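Local coordinates for leucyl aminopeptidase (Trypanosoma brucei brucei, PDB 5NTD), which probably removes leucine and other N-terminal residues from peptides as a metal-dependent M17 aminopeptidase, and is held here in complex with the inhibitor bestatin, at residues His163-Lys168 with Ala174-Gly179; Cys321-Ala326 with Val333-Thr338. One frame throughout, in Å; residues are numbered along the deposited sequence.

Contact 1: residues His163-Lys168 with Ala174-Gly179; sequences HNFSAK and AAYNSG
Phe-165 and Tyr-176 lie side by side where two neighbouring parts of one loop meet, their rings nearly parallel (planes at 1°) but slid so far apart, with centroids separated by 5.6 Å, that they barely overlap. The closer touch is of Phe-165 CE1 with Tyr-176 CB at 3.5 Å. On the CD2/CE2 side of the tyrosine ring, Ala-167 CB lies at the edge, 3.6 Å from Tyr-176 CE2. A single beta bridge pairs Phe-165 with Asn-177 in this hairpin-like fold-back: Ser-178 N donates to Asn-164 O (2.9 Å), and Ser-166 N reaches Tyr-176 O (3.2 Å) nearly straight, though from above the carbonyl plane. Tyr-176 O also accepts from Arg-211 NH1. Ser-178 OG shares a water with His-163 O and accepts from Lys-180 N. Behind this shell, a type I' turn from Ala-174 to Asn-177 presents the tyrosine, and an ST turn, Lys-168 N to Ser-166 OG at 3.1 Å, shapes the other side. Tyr-176 OH is hydrogen-bonded to Glu-11 of helix 6-20, His-163 ND1 to Asp-214 and Asn-164 OD1 to Arg-211 of helix 196-214. Val-358 and Ile-356 of a second subunit pack on Tyr-176 and Ala-167. The whole loop connects helix 150-158 to strand 183-188.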
# COMPACT_ATOMS: atom_id res chain seq x y z
N HIS G 163 -22.32 -13.49 26.22
CA HIS G 163 -21.10 -13.70 26.98
C HIS G 163 -21.19 -13.12 28.38
O HIS G 163 -21.80 -12.09 28.62
CB HIS G 163 -19.88 -13.11 26.27
CG HIS G 163 -19.54 -13.79 24.98
ND1 HIS G 163 -18.28 -13.79 24.44
CD2 HIS G 163 -20.30 -14.57 24.17
CE1 HIS G 163 -18.28 -14.51 23.33
NE2 HIS G 163 -19.49 -15.00 23.16
N ASN G 164 -20.56 -13.81 29.32
CA ASN G 164 -20.57 -13.35 30.73
C ASN G 164 -19.88 -12.01 30.86
O ASN G 164 -20.22 -11.22 31.74
CB ASN G 164 -20.02 -14.40 31.69
CG ASN G 164 -18.54 -14.61 31.56
OD1 ASN G 164 -17.75 -13.81 32.06
ND2 ASN G 164 -18.16 -15.67 30.83
N PHE G 165 -18.90 -11.77 30.00
CA PHE G 165 -18.29 -10.44 29.96
C PHE G 165 -19.19 -9.48 29.19
O PHE G 165 -19.50 -9.69 28.04
CB PHE G 165 -16.90 -10.41 29.36
CG PHE G 165 -16.34 -9.04 29.33
CD1 PHE G 165 -15.72 -8.51 30.46
CD2 PHE G 165 -16.57 -8.20 28.23
CE1 PHE G 165 -15.26 -7.21 30.47
CE2 PHE G 165 -16.11 -6.89 28.24
CZ PHE G 165 -15.48 -6.39 29.36
N SER G 166 -19.54 -8.38 29.83
CA SER G 166 -20.30 -7.31 29.18
C SER G 166 -20.09 -5.94 29.82
O SER G 166 -19.87 -5.82 31.02
CB SER G 166 -21.77 -7.60 29.20
OG SER G 166 -22.49 -6.62 28.46
N ALA G 167 -20.11 -4.93 28.97
CA ALA G 167 -20.06 -3.52 29.38
C ALA G 167 -21.33 -2.77 28.97
O ALA G 167 -21.40 -1.55 29.10
CB ALA G 167 -18.84 -2.83 28.80
N LYS G 168 -22.31 -3.51 28.47
CA LYS G 168 -23.56 -2.91 28.03
C LYS G 168 -24.48 -2.52 29.21
O LYS G 168 -24.49 -3.18 30.24
CB LYS G 168 -24.34 -3.85 27.11
CG LYS G 168 -23.70 -4.11 25.74
CD LYS G 168 -24.60 -5.05 24.94
CE LYS G 168 -24.04 -5.42 23.60
NZ LYS G 168 -24.05 -4.26 22.68
N ALA G 174 -21.35 -3.12 37.55
CA ALA G 174 -21.47 -4.47 38.17
C ALA G 174 -20.27 -5.38 37.86
O ALA G 174 -20.41 -6.58 37.62
CB ALA G 174 -22.76 -5.12 37.71
N ALA G 175 -19.10 -4.77 37.85
CA ALA G 175 -17.83 -5.47 37.55
C ALA G 175 -17.85 -6.26 36.21
O ALA G 175 -17.20 -7.28 36.04
CB ALA G 175 -17.48 -6.39 38.70
N TYR G 176 -18.59 -5.71 35.24
CA TYR G 176 -18.65 -6.24 33.85
C TYR G 176 -19.21 -7.67 33.81
O TYR G 176 -18.87 -8.45 32.94
CB TYR G 176 -17.30 -6.16 33.17
CG TYR G 176 -16.84 -4.75 33.02
CD1 TYR G 176 -16.14 -4.09 34.06
CD2 TYR G 176 -17.09 -4.03 31.84
CE1 TYR G 176 -15.74 -2.76 33.92
CE2 TYR G 176 -16.67 -2.70 31.71
CZ TYR G 176 -15.99 -2.08 32.75
OH TYR G 176 -15.58 -0.76 32.60
N ASN G 177 -20.06 -7.99 34.78
CA ASN G 177 -20.87 -9.22 34.77
C ASN G 177 -22.12 -8.92 34.00
O ASN G 177 -22.87 -8.06 34.37
CB ASN G 177 -21.25 -9.67 36.17
CG ASN G 177 -20.08 -10.21 36.94
OD1 ASN G 177 -19.43 -11.18 36.51
ND2 ASN G 177 -19.78 -9.59 38.06
N SER G 178 -22.33 -9.65 32.93
CA SER G 178 -23.48 -9.40 32.08
C SER G 178 -24.76 -9.65 32.85
O SER G 178 -24.86 -10.62 33.57
CB SER G 178 -23.47 -10.31 30.85
OG SER G 178 -24.62 -10.11 30.04
N GLY G 179 -25.74 -8.80 32.62
CA GLY G 179 -27.12 -9.04 33.11
C GLY G 179 -28.03 -9.71 32.08
O GLY G 179 -29.20 -10.00 32.35
O HOH W 1 -23.82 -10.53 27.62

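Contact 2: residues Cys321-Ala326 with Val333-Thr338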
# COMPACT_ATOMS: atom_id res chain seq x y z
N CYS G 321 -6.82 -21.89 32.54
CA CYS G 321 -8.12 -22.47 32.86
C CYS G 321 -8.08 -24.00 32.81
O CYS G 321 -8.78 -24.67 33.57
CB CYS G 321 -9.20 -21.90 31.99
SG CYS G 321 -9.50 -20.13 32.30
N GLY G 322 -7.29 -24.55 31.92
CA GLY G 322 -7.08 -26.01 31.86
C GLY G 322 -6.44 -26.50 33.16
O GLY G 322 -6.79 -27.53 33.71
N PHE G 323 -5.48 -25.71 33.62
CA PHE G 323 -4.85 -25.91 34.93
C PHE G 323 -5.92 -25.89 36.04
O PHE G 323 -5.93 -26.75 36.91
CB PHE G 323 -3.81 -24.87 35.19
CG PHE G 323 -3.12 -25.00 36.51
CD1 PHE G 323 -1.96 -25.73 36.63
CD2 PHE G 323 -3.58 -24.30 37.61
CE1 PHE G 323 -1.27 -25.78 37.84
CE2 PHE G 323 -2.90 -24.35 38.82
CZ PHE G 323 -1.74 -25.09 38.94
N LEU G 324 -6.77 -24.87 36.04
CA LEU G 324 -7.82 -24.75 37.08
C LEU G 324 -8.73 -25.97 37.09
O LEU G 324 -9.06 -26.50 38.15
CB LEU G 324 -8.68 -23.51 36.92
CG LEU G 324 -7.99 -22.18 37.20
CD1 LEU G 324 -9.01 -21.06 37.05
CD2 LEU G 324 -7.34 -22.14 38.58
N THR G 325 -9.10 -26.43 35.90
CA THR G 325 -9.96 -27.60 35.82
C THR G 325 -9.27 -28.81 36.42
O THR G 325 -9.88 -29.58 37.16
CB THR G 325 -10.34 -27.90 34.38
OG1 THR G 325 -11.12 -26.81 33.91
CG2 THR G 325 -11.19 -29.19 34.31
N ALA G 326 -8.00 -29.00 36.09
CA ALA G 326 -7.23 -30.12 36.62
C ALA G 326 -7.20 -30.07 38.16
O ALA G 326 -7.27 -31.12 38.81
CB ALA G 326 -5.82 -30.12 36.08
N VAL G 333 -2.47 -35.61 37.24
CA VAL G 333 -1.33 -35.10 36.45
C VAL G 333 -0.62 -34.06 37.24
O VAL G 333 -1.22 -33.16 37.82
CB VAL G 333 -1.79 -34.43 35.13
CG1 VAL G 333 -0.60 -34.16 34.26
CG2 VAL G 333 -2.74 -35.33 34.37
N GLN G 334 0.68 -34.18 37.29
CA GLN G 334 1.46 -33.15 37.93
C GLN G 334 1.65 -32.04 36.90
O GLN G 334 2.13 -32.31 35.82
CB GLN G 334 2.83 -33.67 38.39
CG GLN G 334 3.62 -32.61 39.13
CD GLN G 334 4.90 -33.16 39.68
OE1 GLN G 334 5.06 -34.37 39.81
NE2 GLN G 334 5.78 -32.28 40.10
N LEU G 335 1.32 -30.82 37.29
CA LEU G 335 1.31 -29.69 36.37
C LEU G 335 2.10 -28.51 36.85
O LEU G 335 2.00 -28.12 38.01
CB LEU G 335 -0.12 -29.16 36.16
CG LEU G 335 -1.08 -30.04 35.36
CD1 LEU G 335 -2.46 -29.41 35.38
CD2 LEU G 335 -0.59 -30.20 33.93
N SER G 336 2.84 -27.93 35.93
CA SER G 336 3.25 -26.50 36.04
C SER G 336 2.49 -25.74 34.96
O SER G 336 2.16 -26.29 33.92
CB SER G 336 4.74 -26.29 35.89
OG SER G 336 5.17 -26.67 34.59
N CYS G 337 2.18 -24.51 35.26
CA CYS G 337 1.50 -23.62 34.32
C CYS G 337 2.16 -22.26 34.37
O CYS G 337 2.06 -21.53 35.35
CB CYS G 337 0.03 -23.48 34.65
SG CYS G 337 -0.84 -22.32 33.54
N THR G 338 2.90 -21.97 33.32
CA THR G 338 3.71 -20.74 33.24
C THR G 338 3.02 -19.76 32.28
O THR G 338 2.86 -20.03 31.09
CB THR G 338 5.16 -21.04 32.84
OG1 THR G 338 5.78 -21.81 33.87
CG2 THR G 338 5.95 -19.76 32.63
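The ring of Phe-323 is the one flat group that helix 314-328 directs at strand 334-344 here, and both strand residues meeting it come in obliquely. Its CD1 atom lies 3.6 Å from Cys-337 CB and 3.9 Å from Leu-335 CD1, so one ring corner touches both. Cys-337 SG makes a sulfur-aromatic contact, 5.2 Å from the ring centroid and 37° off the normal; beyond the pair, Phe-238 meets the ring edge-to-face. With CG anti to the backbone N (chi1 180°), Phe-323 extends toward the strand, and it slides past Leu-335, which points the opposite way. One helical turn later Ala-326 CB receives the end of that leucine, 3.5 Å from CD1. The helix and strand segments run roughly antiparallel, at 152°, with axes 9.3 Å apart at closest approach, as in a beta-alpha-beta crossover, where helix 314-328 links the parallel strands 283-291 and 334-344. Phe-518 of helix 511-519 also covers Leu-335, and strand 268-274 adds Leu-272 and Tyr-274 against Phe-323. No hydrogen bond crosses between the segments, so this helix-to-sheet join rests on apolar contact and the sulfur-ring approach, while backbone groups of Gln-334, Leu-335 and Ser-336 hydrogen-bond to neighbouring parts of the sheet, among them Tyr-274 and Val-284.

How the contacts relate
Both contacts are largely buried, yet they illustrate two ways of burying chain. Contact 2 lies within the catalytic domain, its centre about 13 Å from the centre of the chain, joins a regular helix to a sheet strand, and is touched by no other subunit. Contact 1, its centre about 19 Å from that of the chain, folds one loop back on itself and owes part of its cover to a second subunit; its chemistry is mixed, with backbone bonds and a water beside the rings, where contact 2 is apolar across its interface. The two do not touch, with nearest atoms about 10 Å apart, but helix 196-214 borders both: Arg-211 and Asp-214 serve contact 1, Leu-208 and Cys-209 contact 2.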